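PDB 2C2Q: G/U mismatch-specific DNA glycosylase from Deinococcus radiodurans, which is a mismatch-specific DNA glycosylase of the uracil-DNA glycosylase superfamily, built round a central, mostly parallel beta sheet. Local coordinates for residues 43-47 with 82-87; 61-65 with 75-80; 121-126 with 156-160. The protein carries 1 engineered substitution. All blocks are in the same frame, centred on the assembly; numbering follows the deposited sequence.

Interaction 1 of 3, residues 43-47 with 82-87; sequences RAYYA and LTDVAK
The C-terminal half of strand 80-84, outermost in the central sheet of this uracil-DNA glycosylase fold, is covered by the loop that follows helix 37-42, and Tyr45 lies on Leu82 there. Leu82 CD1 stands over one face of the Tyr45 ring, displaced toward the rim; its distance to the ring centroid is 3.9 Å and its direction lies 19° off the ring normal, which meets the criteria for a CH-pi contact. The phenol and the leucine side chain run past each other in opposite directions, and Tyr45 OH arrives 2.8 Å from Lys87 NZ. This ammonium group is delivered by a chain bent at both chi2 and chi3. Pro19 O hydrogen-bonds Tyr45 OH, while Lys87 NZ forms a salt bridge with Asp20 and a hydrogen bond to Val18 O.

Asp84 OD2 approaches Tyr45 CE1 obliquely at 3.7 Å, with ring and carboxylate planes 45° apart. An acetate ion lies beside the Asp84 side chain. Tyr46 makes a looser contact, its ring edge 4.4 Å from Leu82 CD2, measured from CE2. Its hydroxyl hydrogen-bonds Thr121 OG1 and also a water, 2.6 Å from Tyr46 OH, that can donate to Thr83 O. Thus Leu82 supplies an apolar platform, and the Tyr45 hydroxyl and Lys87 ammonium meet in a buried setting where Pro19 O, Val18 O and Asp20 give both polar ends partners.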
ATOM      1  N   ARG A  43      -1.768   5.939 -15.385  1.00 18.48           N
ATOM      2  CA  ARG A  43      -2.930   5.307 -14.768  1.00 19.47           C
ATOM      3  C   ARG A  43      -2.482   3.941 -14.192  1.00 17.90           C
ATOM      4  O   ARG A  43      -3.066   2.901 -14.471  1.00 19.39           O
ATOM      5  CB  ARG A  43      -4.108   5.127 -15.784  1.00 18.48           C
ATOM      6  CG  ARG A  43      -4.785   6.493 -16.055  1.00 25.38           C
ATOM      7  CD  ARG A  43      -5.985   6.337 -16.973  1.00 26.53           C
ATOM      8  NE  ARG A  43      -6.375   7.594 -17.615  1.00 38.73           N
ATOM      9  CZ  ARG A  43      -7.265   7.699 -18.622  1.00 40.78           C
ATOM     10  NH1 ARG A  43      -7.879   6.632 -19.115  1.00 40.66           N
ATOM     11  NH2 ARG A  43      -7.544   8.894 -19.143  1.00 45.79           N
ATOM     12  N   ALA A  44      -1.424   3.947 -13.383  1.00 16.46           N
ATOM     13  CA  ALA A  44      -0.913   2.696 -12.783  1.00 14.58           C
ATOM     14  C   ALA A  44      -0.348   3.030 -11.377  1.00 15.09           C
ATOM     15  O   ALA A  44      -0.601   4.140 -10.841  1.00 14.58           O
ATOM     16  CB  ALA A  44       0.164   2.065 -13.729  1.00 15.31           C
ATOM     17  N   TYR A  45       0.396   2.086 -10.775  1.00 13.08           N
ATOM     18  CA  TYR A  45       1.001   2.310  -9.453  1.00 12.23           C
ATOM     19  C   TYR A  45       2.487   2.152  -9.594  1.00 11.98           C
ATOM     20  O   TYR A  45       2.896   1.275 -10.360  1.00 14.16           O
ATOM     21  CB  TYR A  45       0.476   1.296  -8.435  1.00 11.85           C
ATOM     22  CG  TYR A  45      -0.933   1.597  -7.912  1.00  9.27           C
ATOM     23  CD1 TYR A  45      -1.138   2.164  -6.637  1.00 10.61           C
ATOM     24  CD2 TYR A  45      -2.050   1.318  -8.720  1.00 12.14           C
ATOM     25  CE1 TYR A  45      -2.486   2.416  -6.160  1.00 12.93           C
ATOM     26  CE2 TYR A  45      -3.348   1.578  -8.268  1.00 13.55           C
ATOM     27  CZ  TYR A  45      -3.546   2.123  -6.987  1.00 10.27           C
ATOM     28  OH  TYR A  45      -4.840   2.346  -6.519  1.00 12.60           O
ATOM     29  N   TYR A  46       3.223   2.926  -8.789  1.00 13.37           N
ATOM     30  CA  TYR A  46       4.706   2.867  -8.664  1.00 14.39           C
ATOM     31  C   TYR A  46       5.325   2.712 -10.047  1.00 16.12           C
ATOM     32  O   TYR A  46       6.141   1.768 -10.290  1.00 16.06           O
ATOM     33  CB  TYR A  46       5.079   1.698  -7.730  1.00 14.27           C
ATOM     34  CG  TYR A  46       4.402   1.805  -6.395  1.00 13.27           C
ATOM     35  CD1 TYR A  46       4.863   2.710  -5.397  1.00 12.92           C
ATOM     36  CD2 TYR A  46       3.285   1.026  -6.116  1.00 15.39           C
ATOM     37  CE1 TYR A  46       4.201   2.824  -4.183  1.00 12.53           C
ATOM     38  CE2 TYR A  46       2.607   1.112  -4.897  1.00 13.48           C
ATOM     39  CZ  TYR A  46       3.049   2.025  -3.917  1.00 11.47           C
ATOM     40  OH  TYR A  46       2.420   2.163  -2.712  1.00 12.78           O
ATOM     41  N   ALA A  47       4.908   3.615 -10.961  1.00 15.72           N
ATOM     42  CA  ALA A  47       5.284   3.535 -12.360  1.00 17.54           C
ATOM     43  C   ALA A  47       6.626   4.213 -12.706  1.00 19.18           C
ATOM     44  O   ALA A  47       7.117   4.048 -13.832  1.00 20.41           O
ATOM     45  CB  ALA A  47       4.136   4.074 -13.291  1.00 16.26           C
ATOM     46  N   LEU A  82      -4.427  -2.738  -3.606  1.00 11.84           N
ATOM     47  CA  LEU A  82      -3.722  -1.476  -3.670  1.00 10.38           C
ATOM     48  C   LEU A  82      -4.691  -0.332  -3.443  1.00 11.80           C
ATOM     49  O   LEU A  82      -5.851  -0.351  -3.964  1.00 11.72           O
ATOM     50  CB  LEU A  82      -3.084  -1.219  -5.053  1.00 10.22           C
ATOM     51  CG  LEU A  82      -1.939  -2.162  -5.475  1.00 11.25           C
ATOM     52  CD1 LEU A  82      -1.648  -1.923  -6.915  1.00 12.91           C
ATOM     53  CD2 LEU A  82      -0.713  -1.796  -4.522  1.00 11.28           C
ATOM     54  N   THR A  83      -4.221   0.643  -2.713  1.00 12.10           N
ATOM     55  CA  THR A  83      -4.854   1.989  -2.691  1.00 13.48           C
ATOM     56  C   THR A  83      -3.812   3.026  -2.196  1.00 12.16           C
ATOM     57  O   THR A  83      -2.664   2.667  -1.987  1.00 11.55           O
ATOM     58  CB  THR A  83      -6.152   1.995  -1.831  1.00 12.79           C
ATOM     59  OG1 THR A  83      -6.785   3.290  -1.896  1.00 13.79           O
ATOM     60  CG2 THR A  83      -5.855   1.726  -0.326  1.00 13.54           C
ATOM     61  N   ASP A  84      -4.231   4.263  -1.955  1.00 11.95           N
ATOM     62  CA  ASP A  84      -3.360   5.316  -1.446  1.00 12.16           C
ATOM     63  C   ASP A  84      -4.137   6.196  -0.487  1.00 13.86           C
ATOM     64  O   ASP A  84      -5.357   6.291  -0.591  1.00 14.72           O
ATOM     65  CB  ASP A  84      -2.883   6.206  -2.588  1.00 13.36           C
ATOM     66  CG  ASP A  84      -1.836   5.529  -3.488  1.00 15.06           C
ATOM     67  OD1 ASP A  84      -0.926   4.802  -2.981  1.00 14.05           O
ATOM     68  OD2 ASP A  84      -1.806   5.742  -4.727  1.00 14.12           O
ATOM     69  N   VAL A  85      -3.427   6.913   0.360  1.00 12.31           N
ATOM     70  CA  VAL A  85      -4.115   7.830   1.286  1.00 13.38           C
ATOM     71  C   VAL A  85      -4.735   8.992   0.521  1.00 13.15           C
ATOM     72  O   VAL A  85      -5.821   9.485   0.868  1.00 15.27           O
ATOM     73  CB  VAL A  85      -3.139   8.314   2.384  1.00 12.80           C
ATOM     74  CG1 VAL A  85      -3.860   9.196   3.428  1.00 15.58           C
ATOM     75  CG2 VAL A  85      -2.434   7.100   3.077  1.00 16.45           C
ATOM     76  N   ALA A  86      -4.044   9.464  -0.513  1.00 13.47           N
ATOM     77  CA  ALA A  86      -4.544  10.514  -1.405  1.00 15.27           C
ATOM     78  C   ALA A  86      -4.847   9.928  -2.814  1.00 16.88           C
ATOM     79  O   ALA A  86      -3.939   9.410  -3.495  1.00 15.85           O
ATOM     80  CB  ALA A  86      -3.552  11.621  -1.499  1.00 15.19           C
ATOM     81  N   LYS A  87      -6.107  10.010  -3.242  1.00 15.67           N
ATOM     82  CA  LYS A  87      -6.517   9.365  -4.483  1.00 16.51           C
ATOM     83  C   LYS A  87      -6.836  10.344  -5.649  1.00 18.04           C
ATOM     84  O   LYS A  87      -6.957   9.933  -6.777  1.00 19.00           O
ATOM     85  CB  LYS A  87      -7.746   8.523  -4.215  1.00 17.00           C
ATOM     86  CG  LYS A  87      -7.463   7.243  -3.429  1.00 17.04           C
ATOM     87  CD  LYS A  87      -6.495   6.251  -4.167  1.00 14.49           C
ATOM     88  CE  LYS A  87      -7.013   5.882  -5.547  1.00 11.23           C
ATOM     89  NZ  LYS A  87      -6.328   4.666  -6.144  1.00 11.73           N
TER
HETATM   90  O   HOH W   1      -0.132   1.643  -3.110  1.00 14.44           O

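Interaction 2 of 3, residues 61-65 with 75-80; sequences GLTPR and LPQYGL
Pro64 CD lies over one face of the Tyr78 ring, 3.7 Å from the centroid and 20° off the normal, a CH-pi contact between two turns of the long connection leading from helix 53-59 to strand 80-84 in this glycosylase fold. The proline carbon is offset toward CZ and CE1, and the neighbouring Pro64 CG comes 3.5 Å from Tyr78 OH. On the opposite face Gln77 CG sits over the ring centre, and the aromatic plane is held between two aliphatic groups.

Next to this sandwich, Thr63 turns its methyl inward: CG2 meets Leu75 CD2 at 3.7 Å, and the Thr63 side chain crosses that of Tyr78 at about a right angle. With chi1 at 71°, Thr63 OG1 lies between the backbone N and the carbonyl carbon and is directed to Arg65 O, to which it donates a hydrogen bond at a C=O...donor angle of 162°. That bond closes the turn around Pro64, holds chi1 and so keeps CG2 turned toward Leu75. Leu62 CB packs more loosely on Leu80 CD2, and both leucines also touch Leu28 of strand 28-32.

Further out, the 3-10 segment ending at Tyr78 positions the ring. Leu57 in helix 53-59 touches Leu62 and Thr63, and Trp54 touches Leu75. No direct hydrogen bond joins 61-65 to 75-80; instead, a water donates to Leu62 O and to Tyr78 O. Leu75 O accepts from two amides, Tyr78 N at 2.9 Å and Leu80 N at 3.1 Å, which reach it from opposite faces of its carbonyl plane.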
ATOM      1  N   GLY A  61       9.017 -12.480  -2.869  1.00 24.08           N
ATOM      2  CA  GLY A  61       8.053 -13.512  -3.290  1.00 26.34           C
ATOM      3  C   GLY A  61       6.618 -13.153  -2.939  1.00 26.75           C
ATOM      4  O   GLY A  61       5.831 -14.014  -2.591  1.00 28.90           O
ATOM      5  N   LEU A  62       6.275 -11.869  -2.958  1.00 26.29           N
ATOM      6  CA  LEU A  62       4.836 -11.478  -2.906  1.00 25.06           C
ATOM      7  C   LEU A  62       4.223 -11.755  -4.264  1.00 26.14           C
ATOM      8  O   LEU A  62       3.012 -12.099  -4.368  1.00 26.20           O
ATOM      9  CB  LEU A  62       4.689 -10.005  -2.492  1.00 24.43           C
ATOM     10  CG  LEU A  62       4.911  -9.713  -1.022  1.00 22.36           C
ATOM     11  CD1 LEU A  62       5.088  -8.223  -0.702  1.00 23.98           C
ATOM     12  CD2 LEU A  62       3.789 -10.364  -0.185  1.00 29.15           C
ATOM     13  N   THR A  63       5.033 -11.619  -5.310  1.00 26.17           N
ATOM     14  CA  THR A  63       4.666 -12.037  -6.659  1.00 27.33           C
ATOM     15  C   THR A  63       5.749 -12.973  -7.245  1.00 29.03           C
ATOM     16  O   THR A  63       6.930 -12.851  -6.897  1.00 29.45           O
ATOM     17  CB  THR A  63       4.415 -10.815  -7.599  1.00 27.38           C
ATOM     18  OG1 THR A  63       5.643 -10.107  -7.937  1.00 26.46           O
ATOM     19  CG2 THR A  63       3.470  -9.795  -6.934  1.00 25.46           C
ATOM     20  N   PRO A  64       5.344 -13.918  -8.106  1.00 30.66           N
ATOM     21  CA  PRO A  64       6.285 -14.867  -8.741  1.00 30.54           C
ATOM     22  C   PRO A  64       7.079 -14.348  -9.937  1.00 31.13           C
ATOM     23  O   PRO A  64       7.990 -15.048 -10.409  1.00 31.30           O
ATOM     24  CB  PRO A  64       5.364 -15.995  -9.221  1.00 31.21           C
ATOM     25  CG  PRO A  64       4.042 -15.305  -9.533  1.00 29.89           C
ATOM     26  CD  PRO A  64       3.935 -14.223  -8.455  1.00 30.11           C
ATOM     27  N   ARG A  65       6.708 -13.182 -10.468  1.00 29.21           N
ATOM     28  CA  ARG A  65       7.402 -12.529 -11.589  1.00 29.24           C
ATOM     29  C   ARG A  65       7.416 -11.059 -11.220  1.00 27.74           C
ATOM     30  O   ARG A  65       6.655 -10.677 -10.344  1.00 28.75           O
ATOM     31  CB  ARG A  65       6.604 -12.703 -12.880  1.00 29.91           C
ATOM     32  CG  ARG A  65       7.059 -13.883 -13.795  1.00 33.65           C
ATOM     33  CD  ARG A  65       6.047 -14.192 -14.958  1.00 31.75           C
ATOM     34  NE  ARG A  65       4.901 -13.268 -14.918  1.00 39.83           N
ATOM     35  CZ  ARG A  65       4.831 -12.098 -15.562  1.00 40.21           C
ATOM     36  NH1 ARG A  65       5.832 -11.701 -16.344  1.00 38.68           N
ATOM     37  NH2 ARG A  65       3.749 -11.319 -15.433  1.00 42.50           N
ATOM     38  N   LEU A  75      -2.939  -8.034  -9.222  1.00 15.57           N
ATOM     39  CA  LEU A  75      -2.440  -8.444  -7.934  1.00 15.58           C
ATOM     40  C   LEU A  75      -3.382  -9.323  -7.091  1.00 16.99           C
ATOM     41  O   LEU A  75      -2.892 -10.121  -6.273  1.00 16.58           O
ATOM     42  CB  LEU A  75      -2.002  -7.220  -7.090  1.00 15.04           C
ATOM     43  CG  LEU A  75      -0.658  -6.561  -7.478  1.00 16.72           C
ATOM     44  CD1 LEU A  75      -0.410  -5.354  -6.562  1.00 13.58           C
ATOM     45  CD2 LEU A  75       0.471  -7.605  -7.325  1.00 17.04           C
ATOM     46  N   PRO A  76      -4.708  -9.158  -7.184  1.00 15.96           N
ATOM     47  CA  PRO A  76      -5.575 -10.016  -6.371  1.00 16.85           C
ATOM     48  C   PRO A  76      -5.428 -11.519  -6.606  1.00 16.64           C
ATOM     49  O   PRO A  76      -5.786 -12.300  -5.709  1.00 18.06           O
ATOM     50  CB  PRO A  76      -7.008  -9.545  -6.721  1.00 15.83           C
ATOM     51  CG  PRO A  76      -6.810  -8.114  -7.086  1.00 17.65           C
ATOM     52  CD  PRO A  76      -5.507  -8.100  -7.867  1.00 17.07           C
ATOM     53  N   GLN A  77      -4.922 -11.914  -7.759  1.00 17.01           N
ATOM     54  CA  GLN A  77      -4.707 -13.334  -8.021  1.00 19.63           C
ATOM     55  C   GLN A  77      -3.612 -13.889  -7.049  1.00 20.32           C
ATOM     56  O   GLN A  77      -3.486 -15.094  -6.836  1.00 20.77           O
ATOM     57  CB  GLN A  77      -4.387 -13.556  -9.496  1.00 19.15           C
ATOM     58  CG  GLN A  77      -2.957 -13.201  -9.920  1.00 16.72           C
ATOM     59  CD  GLN A  77      -2.688 -13.472 -11.338  1.00 12.80           C
ATOM     60  OE1 GLN A  77      -3.145 -14.506 -11.907  1.00 16.58           O
ATOM     61  NE2 GLN A  77      -1.906 -12.577 -11.958  1.00 18.44           N
ATOM     62  N   TYR A  78      -2.858 -12.979  -6.456  1.00 20.32           N
ATOM     63  CA  TYR A  78      -1.819 -13.310  -5.462  1.00 20.73           C
ATOM     64  C   TYR A  78      -2.257 -12.909  -4.070  1.00 20.94           C
ATOM     65  O   TYR A  78      -1.471 -12.956  -3.127  1.00 21.29           O
ATOM     66  CB  TYR A  78      -0.484 -12.624  -5.875  1.00 21.83           C
ATOM     67  CG  TYR A  78      -0.040 -12.998  -7.273  1.00 23.30           C
ATOM     68  CD1 TYR A  78       0.046 -14.323  -7.645  1.00 23.09           C
ATOM     69  CD2 TYR A  78       0.314 -12.022  -8.212  1.00 21.30           C
ATOM     70  CE1 TYR A  78       0.458 -14.700  -8.924  1.00 26.46           C
ATOM     71  CE2 TYR A  78       0.719 -12.381  -9.466  1.00 24.70           C
ATOM     72  CZ  TYR A  78       0.781 -13.719  -9.824  1.00 24.61           C
ATOM     73  OH  TYR A  78       1.210 -14.077 -11.083  1.00 27.76           O
ATOM     74  N   GLY A  79      -3.522 -12.509  -3.939  1.00 18.91           N
ATOM     75  CA  GLY A  79      -4.096 -12.033  -2.692  1.00 17.82           C
ATOM     76  C   GLY A  79      -3.693 -10.623  -2.244  1.00 15.65           C
ATOM     77  O   GLY A  79      -3.892 -10.244  -1.091  1.00 15.92           O
ATOM     78  N   LEU A  80      -3.212  -9.825  -3.196  1.00 15.49           N
ATOM     79  CA  LEU A  80      -2.765  -8.461  -2.915  1.00 14.55           C
ATOM     80  C   LEU A  80      -3.709  -7.434  -3.573  1.00 14.11           C
ATOM     81  O   LEU A  80      -4.214  -7.678  -4.679  1.00 14.68           O
ATOM     82  CB  LEU A  80      -1.363  -8.218  -3.453  1.00 13.48           C
ATOM     83  CG  LEU A  80      -0.207  -8.477  -2.446  1.00 13.62           C
ATOM     84  CD1 LEU A  80      -0.330  -9.952  -1.884  1.00 16.40           C
ATOM     85  CD2 LEU A  80       1.107  -8.211  -3.109  1.00 15.12           C
TER
HETATM   86  O   HOH W   2       1.214 -13.393  -2.826  1.00 27.79           O

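Interaction 3 of 3, residues 121-126 with 156-160; sequences TSKRGA and VLPST
Thr121 O receives two groups from the 156-160 side: a water that donates to it at 2.8 Å and the CA-H of Ser159, whose CA is 3.3 Å from the oxygen with an angle of 153° at the hydrogen. The same water accepts from Thr160 N, so it bridges the two backbones where no direct hydrogen bond joins the segments. A second CA-H...O contact runs the other way, from Ser122 CA to Leu157 O at 3.4 Å; it is more bent, 130° at the hydrogen. These reciprocal contacts bring the chains close just beyond the ends of adjacent parallel strands 117-120 and 153-156, where Ser122 takes the N-cap position of helix 123-130.

At the helix start, another water accepts from Lys123 N and, weakly, from Ser159 N. It thus links the first-turn amide of the helix to the 156-160 backbone. Ser122 CB and Ser159 CB meet at 3.9 Å beside this water.

The helix rests on strand 153-156 through apolar groups. Val156, whose CG1 is anti to the backbone N (chi1 174°), splits its methyls: CG1 touches Lys123 CG, and CG2 presses on Ala126 CB at 3.4 Å, tighter than a usual carbon-carbon contact. Lys123 crosses Val156 at about a right angle, then extends to a hydrogen bond with Leu137 O and a cation-pi contact with Tyr139.

Trp173 of helix 171-188 packs against Leu157. The two segments are thus joined to each other by bridging waters and CA-H...O contacts, not by direct hydrogen bonds, while the apolar seat of the helix, Val156 against Ala126, is tightly packed.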
ATOM      1  N   THR A 121       3.306   1.707   2.461  1.00 12.61           N
ATOM      2  CA  THR A 121       4.607   1.610   1.733  1.00 14.15           C
ATOM      3  C   THR A 121       5.530   2.794   2.000  1.00 14.38           C
ATOM      4  O   THR A 121       6.519   2.973   1.308  1.00 15.82           O
ATOM      5  CB  THR A 121       4.373   1.450   0.210  1.00 14.70           C
ATOM      6  OG1 THR A 121       3.687   2.642  -0.279  1.00 15.02           O
ATOM      7  CG2 THR A 121       3.392   0.249  -0.036  1.00 13.26           C
ATOM      8  N   SER A 122       5.163   3.629   2.951  1.00 13.70           N
ATOM      9  CA  SER A 122       6.085   4.654   3.470  1.00 16.37           C
ATOM     10  C   SER A 122       5.639   5.090   4.858  1.00 17.09           C
ATOM     11  O   SER A 122       4.471   4.991   5.230  1.00 18.37           O
ATOM     12  CB  SER A 122       6.134   5.874   2.535  1.00 17.39           C
ATOM     13  OG  SER A 122       4.840   6.480   2.500  1.00 16.77           O
ATOM     14  N   LYS A 123       6.581   5.571   5.660  1.00 18.43           N
ATOM     15  CA  LYS A 123       6.176   6.240   6.897  1.00 18.61           C
ATOM     16  C   LYS A 123       5.144   7.360   6.755  1.00 18.67           C
ATOM     17  O   LYS A 123       4.216   7.428   7.545  1.00 19.07           O
ATOM     18  CB  LYS A 123       7.429   6.763   7.601  1.00 19.19           C
ATOM     19  CG  LYS A 123       8.317   5.636   8.015  1.00 19.92           C
ATOM     20  CD  LYS A 123       9.059   6.095   9.288  1.00 23.28           C
ATOM     21  CE  LYS A 123      10.064   5.049   9.695  1.00 23.75           C
ATOM     22  NZ  LYS A 123      10.764   5.540  10.934  1.00 28.92           N
ATOM     23  N   ARG A 124       5.283   8.222   5.739  1.00 18.11           N
ATOM     24  CA  ARG A 124       4.374   9.324   5.577  1.00 17.76           C
ATOM     25  C   ARG A 124       2.898   8.933   5.437  1.00 17.33           C
ATOM     26  O   ARG A 124       2.027   9.551   6.050  1.00 18.60           O
ATOM     27  CB  ARG A 124       4.795  10.140   4.339  1.00 16.57           C
ATOM     28  CG  ARG A 124       3.927  11.404   4.131  1.00 20.18           C
ATOM     29  CD  ARG A 124       3.965  12.364   5.332  1.00 16.86           C
ATOM     30  NE  ARG A 124       3.052  13.533   5.175  1.00 21.52           N
ATOM     31  CZ  ARG A 124       3.387  14.725   4.637  1.00 22.94           C
ATOM     32  NH1 ARG A 124       4.598  14.914   4.123  1.00 25.26           N
ATOM     33  NH2 ARG A 124       2.489  15.707   4.565  1.00 24.62           N
ATOM     34  N   GLY A 125       2.615   7.941   4.612  1.00 17.25           N
ATOM     35  CA  GLY A 125       1.259   7.436   4.496  1.00 17.87           C
ATOM     36  C   GLY A 125       0.756   6.920   5.842  1.00 17.85           C
ATOM     37  O   GLY A 125      -0.365   7.242   6.233  1.00 17.80           O
ATOM     38  N   ALA A 126       1.585   6.148   6.551  1.00 17.45           N
ATOM     39  CA  ALA A 126       1.204   5.584   7.853  1.00 18.64           C
ATOM     40  C   ALA A 126       0.953   6.743   8.847  1.00 20.37           C
ATOM     41  O   ALA A 126      -0.047   6.771   9.558  1.00 22.03           O
ATOM     42  CB  ALA A 126       2.289   4.628   8.374  1.00 18.31           C
ATOM     43  N   VAL A 156       4.306  -1.043   8.430  1.00 18.38           N
ATOM     44  CA  VAL A 156       4.890   0.190   7.876  1.00 18.95           C
ATOM     45  C   VAL A 156       6.172  -0.215   7.197  1.00 18.73           C
ATOM     46  O   VAL A 156       6.961  -1.004   7.756  1.00 18.59           O
ATOM     47  CB  VAL A 156       5.104   1.273   8.957  1.00 19.42           C
ATOM     48  CG1 VAL A 156       5.859   2.493   8.387  1.00 20.37           C
ATOM     49  CG2 VAL A 156       3.755   1.764   9.564  1.00 19.20           C
ATOM     50  N   LEU A 157       6.362   0.229   5.945  1.00 16.73           N
ATOM     51  CA  LEU A 157       7.470  -0.278   5.164  1.00 14.98           C
ATOM     52  C   LEU A 157       8.360   0.850   4.702  1.00 15.67           C
ATOM     53  O   LEU A 157       7.875   1.951   4.558  1.00 17.23           O
ATOM     54  CB  LEU A 157       7.009  -1.074   3.933  1.00 16.11           C
ATOM     55  CG  LEU A 157       6.021  -2.224   4.242  1.00 15.70           C
ATOM     56  CD1 LEU A 157       5.375  -2.715   2.875  1.00 16.86           C
ATOM     57  CD2 LEU A 157       6.696  -3.359   4.905  1.00 17.58           C
ATOM     58  N   PRO A 158       9.665   0.577   4.505  1.00 17.33           N
ATOM     59  CA  PRO A 158      10.590   1.606   3.967  1.00 17.74           C
ATOM     60  C   PRO A 158      10.166   1.966   2.561  1.00 17.17           C
ATOM     61  O   PRO A 158       9.928   1.078   1.744  1.00 16.84           O
ATOM     62  CB  PRO A 158      11.962   0.894   3.965  1.00 19.53           C
ATOM     63  CG  PRO A 158      11.838  -0.192   5.052  1.00 20.32           C
ATOM     64  CD  PRO A 158      10.377  -0.690   4.793  1.00 17.44           C
ATOM     65  N   SER A 159      10.069   3.270   2.292  1.00 18.32           N
ATOM     66  CA  SER A 159       9.719   3.734   0.912  1.00 18.99           C
ATOM     67  C   SER A 159      10.629   3.146  -0.189  1.00 18.65           C
ATOM     68  O   SER A 159      11.863   3.067  -0.026  1.00 18.60           O
ATOM     69  CB  SER A 159       9.662   5.265   0.874  1.00 19.76           C
ATOM     70  OG  SER A 159       9.520   5.694  -0.441  1.00 18.63           O
ATOM     71  N   THR A 160      10.022   2.714  -1.299  1.00 16.44           N
ATOM     72  CA  THR A 160      10.730   2.237  -2.467  1.00 16.50           C
ATOM     73  C   THR A 160      11.007   3.387  -3.441  1.00 16.61           C
ATOM     74  O   THR A 160      11.479   3.156  -4.536  1.00 16.56           O
ATOM     75  CB  THR A 160       9.948   1.120  -3.161  1.00 16.39           C
ATOM     76  OG1 THR A 160       8.618   1.610  -3.449  1.00 16.99           O
ATOM     77  CG2 THR A 160       9.766  -0.103  -2.215  1.00 16.38           C
TER
HETATM   78  O   HOH W   3       7.020   3.063  -1.403  1.00 14.92           O
HETATM   79  O   HOH W   4       9.428   5.713   4.548  1.00 23.95           O

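All three contacts are largely buried; interactions 1 and 3 each lie about 8 Å from the chain centre, measured from their own centres, whereas interaction 2 lies farther out, at about 13 Å, and takes in exposed Pro64. Interactions 1 and 2 share strand 80-84, one in its C-terminal half and the other at its start, and touch through Leu82 CD1 and Leu75 CD1. Interaction 3 sits at the C-terminal ends of strands 117-120 and 153-156; the Tyr46-Thr121 pair connects it to interaction 1, but it does not touch interaction 2. Interactions 1 and 2 both rest on CH-pi packing, with charged groups added in 1; interaction 3 sets CA-H...O and water contacts beside apolar packing.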